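Local atomic coordinates of putative CRISPR-associated endoribonuclease-like protein Cas6 (Pyrococcus furiosus, PDB entry 3UFC), a protein that probably binds CRISPR RNA as a Cas6-like protein of the archaeal CRISPR antiviral defence, its own nuclease role being only putative. Residues A[50-62]-A[70-84]. Sequence-based numbering, arbitrary orientation.
Sequences GYWTFSRIIIRKR and IKILSDDISLYISSS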
# COMPACT_ATOMS: atom_id res chain seq x y z
N GLY A 50 4.32 7.76 5.58
CA GLY A 50 3.61 7.34 4.39
C GLY A 50 3.20 8.42 3.41
O GLY A 50 2.02 8.79 3.36
N TYR A 51 4.16 8.91 2.64
CA TYR A 51 3.88 9.94 1.64
C TYR A 51 3.34 9.30 0.37
O TYR A 51 3.02 9.99 -0.60
CB TYR A 51 5.15 10.72 1.29
CG TYR A 51 5.55 11.76 2.32
CD1 TYR A 51 6.11 11.39 3.54
CD2 TYR A 51 5.35 13.11 2.07
CE1 TYR A 51 6.48 12.35 4.49
CE2 TYR A 51 5.71 14.08 3.00
CZ TYR A 51 6.27 13.70 4.20
OH TYR A 51 6.62 14.66 5.11
N TRP A 52 3.24 7.97 0.38
CA TRP A 52 2.73 7.24 -0.78
C TRP A 52 2.40 5.82 -0.35
O TRP A 52 2.64 5.44 0.80
CB TRP A 52 3.78 7.20 -1.90
CG TRP A 52 5.04 6.44 -1.53
CD1 TRP A 52 5.88 6.72 -0.49
CD2 TRP A 52 5.58 5.30 -2.19
NE1 TRP A 52 6.92 5.81 -0.47
CE2 TRP A 52 6.76 4.93 -1.50
CE3 TRP A 52 5.19 4.54 -3.31
CZ2 TRP A 52 7.56 3.84 -1.89
CZ3 TRP A 52 5.98 3.46 -3.70
CH2 TRP A 52 7.15 3.12 -2.99
N THR A 53 1.86 5.04 -1.27
CA THR A 53 1.52 3.65 -1.00
C THR A 53 1.59 2.84 -2.28
O THR A 53 1.65 3.41 -3.38
CB THR A 53 0.08 3.53 -0.42
OG1 THR A 53 -0.22 2.15 -0.18
CG2 THR A 53 -0.95 4.07 -1.41
N PHE A 54 1.61 1.52 -2.15
CA PHE A 54 1.57 0.66 -3.31
C PHE A 54 0.88 -0.64 -2.93
O PHE A 54 0.82 -1.01 -1.76
CB PHE A 54 2.97 0.43 -3.94
CG PHE A 54 3.96 -0.33 -3.09
CD1 PHE A 54 4.85 0.34 -2.26
CD2 PHE A 54 4.08 -1.72 -3.21
CE1 PHE A 54 5.86 -0.34 -1.57
CE2 PHE A 54 5.09 -2.42 -2.53
CZ PHE A 54 5.98 -1.73 -1.71
N SER A 55 0.32 -1.30 -3.94
CA SER A 55 -0.41 -2.54 -3.74
C SER A 55 0.49 -3.76 -3.71
O SER A 55 1.70 -3.68 -3.89
CB SER A 55 -1.41 -2.73 -4.87
OG SER A 55 -0.71 -3.10 -6.06
N ARG A 56 -0.14 -4.90 -3.47
CA ARG A 56 0.57 -6.16 -3.52
C ARG A 56 0.57 -6.44 -5.03
O ARG A 56 -0.19 -5.81 -5.78
CB ARG A 56 -0.22 -7.24 -2.77
CG ARG A 56 -0.12 -7.13 -1.24
CD ARG A 56 1.18 -7.72 -0.72
NE ARG A 56 1.19 -9.17 -0.88
CZ ARG A 56 2.26 -9.95 -0.74
NH1 ARG A 56 3.43 -9.42 -0.42
NH2 ARG A 56 2.15 -11.26 -0.93
N ILE A 57 1.42 -7.35 -5.49
CA ILE A 57 1.44 -7.66 -6.91
C ILE A 57 0.12 -8.39 -7.20
O ILE A 57 -0.15 -9.44 -6.61
CB ILE A 57 2.66 -8.55 -7.26
CG1 ILE A 57 3.96 -7.78 -7.00
CG2 ILE A 57 2.60 -8.98 -8.72
CD1 ILE A 57 5.23 -8.61 -7.14
N ILE A 58 -0.69 -7.83 -8.08
CA ILE A 58 -1.98 -8.42 -8.43
C ILE A 58 -1.84 -9.34 -9.64
O ILE A 58 -1.58 -8.88 -10.75
CB ILE A 58 -3.03 -7.31 -8.73
CG1 ILE A 58 -3.09 -6.33 -7.55
CG2 ILE A 58 -4.41 -7.93 -8.95
CD1 ILE A 58 -3.50 -6.95 -6.25
N ILE A 59 -2.03 -10.63 -9.41
CA ILE A 59 -1.91 -11.65 -10.44
C ILE A 59 -3.28 -12.25 -10.78
O ILE A 59 -3.92 -12.86 -9.93
CB ILE A 59 -0.95 -12.75 -9.96
CG1 ILE A 59 0.38 -12.11 -9.54
CG2 ILE A 59 -0.72 -13.77 -11.06
CD1 ILE A 59 1.26 -13.00 -8.69
N ARG A 60 -3.71 -12.07 -12.03
CA ARG A 60 -5.02 -12.57 -12.47
C ARG A 60 -5.24 -14.06 -12.19
O ARG A 60 -6.30 -14.45 -11.69
CB ARG A 60 -5.20 -12.30 -13.97
CG ARG A 60 -6.56 -12.73 -14.51
CD ARG A 60 -6.63 -12.54 -16.01
NE ARG A 60 -7.86 -13.10 -16.58
CZ ARG A 60 -8.13 -13.13 -17.88
NH1 ARG A 60 -7.26 -12.64 -18.76
NH2 ARG A 60 -9.27 -13.67 -18.31
N LYS A 61 -4.25 -14.88 -12.52
CA LYS A 61 -4.36 -16.32 -12.28
C LYS A 61 -3.12 -16.79 -11.52
O LYS A 61 -2.01 -16.80 -12.06
CB LYS A 61 -4.48 -17.07 -13.61
CG LYS A 61 -4.98 -18.50 -13.45
CD LYS A 61 -5.27 -19.14 -14.80
CE LYS A 61 -5.99 -20.46 -14.62
NZ LYS A 61 -7.29 -20.28 -13.92
N ARG A 62 -3.33 -17.17 -10.27
CA ARG A 62 -2.25 -17.60 -9.40
C ARG A 62 -2.57 -18.89 -8.64
O ARG A 62 -3.73 -19.30 -8.56
CB ARG A 62 -1.96 -16.51 -8.38
CG ARG A 62 -3.22 -16.00 -7.70
CD ARG A 62 -3.01 -15.64 -6.24
NE ARG A 62 -2.17 -14.46 -6.07
CZ ARG A 62 -1.83 -13.97 -4.88
NH1 ARG A 62 -2.25 -14.56 -3.77
NH2 ARG A 62 -1.06 -12.90 -4.80
N ILE A 70 4.08 -17.86 -4.47
CA ILE A 70 2.95 -17.71 -5.37
C ILE A 70 3.35 -18.13 -6.78
O ILE A 70 4.32 -17.61 -7.33
CB ILE A 70 2.47 -16.24 -5.42
CG1 ILE A 70 2.25 -15.72 -4.00
CG2 ILE A 70 1.19 -16.13 -6.22
CD1 ILE A 70 1.95 -14.23 -3.93
N LYS A 71 2.63 -19.09 -7.34
CA LYS A 71 2.92 -19.56 -8.69
C LYS A 71 2.10 -18.75 -9.69
O LYS A 71 0.87 -18.78 -9.67
CB LYS A 71 2.58 -21.05 -8.83
CG LYS A 71 2.95 -21.62 -10.19
CD LYS A 71 2.60 -23.10 -10.28
CE LYS A 71 2.98 -23.67 -11.64
NZ LYS A 71 2.68 -25.13 -11.73
N ILE A 72 2.81 -18.03 -10.55
CA ILE A 72 2.17 -17.19 -11.57
C ILE A 72 1.71 -18.02 -12.76
O ILE A 72 2.53 -18.61 -13.47
CB ILE A 72 3.15 -16.10 -12.04
CG1 ILE A 72 3.55 -15.22 -10.86
CG2 ILE A 72 2.52 -15.27 -13.15
CD1 ILE A 72 4.66 -14.25 -11.16
N LEU A 73 0.40 -18.05 -12.99
CA LEU A 73 -0.17 -18.81 -14.10
C LEU A 73 -0.72 -17.89 -15.19
O LEU A 73 -1.58 -18.30 -15.97
CB LEU A 73 -1.29 -19.72 -13.59
CG LEU A 73 -0.97 -20.69 -12.46
CD1 LEU A 73 -2.24 -21.40 -12.04
CD2 LEU A 73 0.08 -21.69 -12.91
N SER A 74 -0.22 -16.66 -15.25
CA SER A 74 -0.68 -15.70 -16.24
C SER A 74 0.28 -14.53 -16.42
O SER A 74 1.04 -14.20 -15.51
CB SER A 74 -2.05 -15.16 -15.84
OG SER A 74 -2.45 -14.09 -16.67
N ASP A 75 0.24 -13.92 -17.60
CA ASP A 75 1.09 -12.77 -17.90
C ASP A 75 0.39 -11.47 -17.52
O ASP A 75 0.96 -10.40 -17.64
CB ASP A 75 1.43 -12.74 -19.39
CG ASP A 75 2.54 -13.71 -19.76
OD1 ASP A 75 2.64 -14.09 -20.94
OD2 ASP A 75 3.33 -14.08 -18.86
N ASP A 76 -0.85 -11.59 -17.06
CA ASP A 76 -1.64 -10.43 -16.65
C ASP A 76 -1.31 -10.14 -15.18
O ASP A 76 -1.97 -10.65 -14.27
CB ASP A 76 -3.13 -10.73 -16.84
CG ASP A 76 -4.01 -9.54 -16.55
OD1 ASP A 76 -3.64 -8.41 -16.93
OD2 ASP A 76 -5.09 -9.74 -15.95
N ILE A 77 -0.28 -9.33 -14.98
CA ILE A 77 0.20 -8.97 -13.65
C ILE A 77 0.30 -7.46 -13.50
O ILE A 77 0.91 -6.79 -14.33
CB ILE A 77 1.60 -9.57 -13.41
CG1 ILE A 77 1.55 -11.09 -13.58
CG2 ILE A 77 2.10 -9.20 -12.02
CD1 ILE A 77 2.92 -11.75 -13.56
N SER A 78 -0.26 -6.93 -12.42
CA SER A 78 -0.23 -5.50 -12.19
C SER A 78 0.24 -5.09 -10.80
O SER A 78 0.04 -5.80 -9.83
CB SER A 78 -1.62 -4.90 -12.43
OG SER A 78 -2.02 -5.03 -13.79
N LEU A 79 0.88 -3.92 -10.75
CA LEU A 79 1.36 -3.33 -9.50
C LEU A 79 0.81 -1.91 -9.51
O LEU A 79 1.08 -1.14 -10.45
CB LEU A 79 2.89 -3.28 -9.47
CG LEU A 79 3.49 -2.45 -8.33
CD1 LEU A 79 3.15 -3.08 -6.98
CD2 LEU A 79 5.01 -2.36 -8.50
N TYR A 80 0.02 -1.56 -8.50
CA TYR A 80 -0.54 -0.21 -8.44
C TYR A 80 0.22 0.64 -7.43
O TYR A 80 0.63 0.16 -6.37
CB TYR A 80 -2.02 -0.25 -8.08
CG TYR A 80 -2.83 -1.12 -9.02
CD1 TYR A 80 -2.97 -2.49 -8.78
CD2 TYR A 80 -3.44 -0.58 -10.16
CE1 TYR A 80 -3.68 -3.30 -9.66
CE2 TYR A 80 -4.15 -1.39 -11.04
CZ TYR A 80 -4.27 -2.74 -10.78
OH TYR A 80 -4.97 -3.55 -11.64
N ILE A 81 0.41 1.91 -7.77
CA ILE A 81 1.12 2.83 -6.91
C ILE A 81 0.33 4.13 -6.86
O ILE A 81 -0.30 4.52 -7.85
CB ILE A 81 2.53 3.12 -7.47
CG1 ILE A 81 3.33 1.82 -7.55
CG2 ILE A 81 3.23 4.15 -6.61
CD1 ILE A 81 4.73 2.00 -8.12
N SER A 82 0.33 4.79 -5.70
CA SER A 82 -0.40 6.04 -5.57
C SER A 82 0.24 6.99 -4.57
O SER A 82 0.96 6.56 -3.66
CB SER A 82 -1.85 5.77 -5.15
OG SER A 82 -2.52 6.99 -4.87
N SER A 83 -0.04 8.28 -4.75
CA SER A 83 0.47 9.31 -3.85
C SER A 83 -0.28 10.61 -4.08
O SER A 83 -0.72 10.89 -5.20
CB SER A 83 1.96 9.54 -4.08
OG SER A 83 2.41 10.62 -3.27
N SER A 84 -0.42 11.40 -3.02
CA SER A 84 -1.10 12.69 -3.13
C SER A 84 -0.13 13.68 -3.77
O SER A 84 -0.53 14.72 -4.27
CB SER A 84 -1.53 13.19 -1.74
OG SER A 84 -0.41 13.38 -0.89
O HOH W 1 2.30 12.50 -0.35
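S55 interrupts an antiparallel ladder between strands 53-59 and 77-83 and repairs it with its own side chain. Its backbone N donates to Y80 O, but the return bond from Y80 N ends on S55 OG (3.0 Å, 165° at the hydrogen) in place of a carbonyl. With chi1 at 73°, OG lies between the backbone N and the carbonyl carbon, near enough to donate in turn to R56 O at 2.8 Å. Beyond this break the register has slipped by one residue, so that T53 pairs with S82 but I58 with S78. The apolar face is closely packed. I57 CG2 and I77 CG2 press together at 3.3 Å, tighter than ordinary van der Waals contact, while I59 CD1 rests against I72 CG1 (3.9 Å) and I70 CG2. F54 lays CB on I81 CG1, W52 meets I81 CG2 at the edge of its ring, and helix 23-37 covers both aromatics. On the other face, I58 CG1 and S55 OG approach the edge of Y80, and S78 OG bonds to E6 and K8. The solvent side is looser: extended R60 passes D76 with NE 4.4 Å from OD2, beyond a salt bridge, the guanidinium and carboxylate planes nearly perpendicular, while D76 OD1 pairs with K8. I70 CG2 sits over one face of the R62 guanidinium. Strand 53-59 is the edge of the N-terminal ferredoxin-like sheet, joined to it through 77-83, and a serine hydroxyl that both accepts and donates carries the ladder across its irregularity. With no salt bridge between the segments, backbone bonds and apolar packing hold the contact.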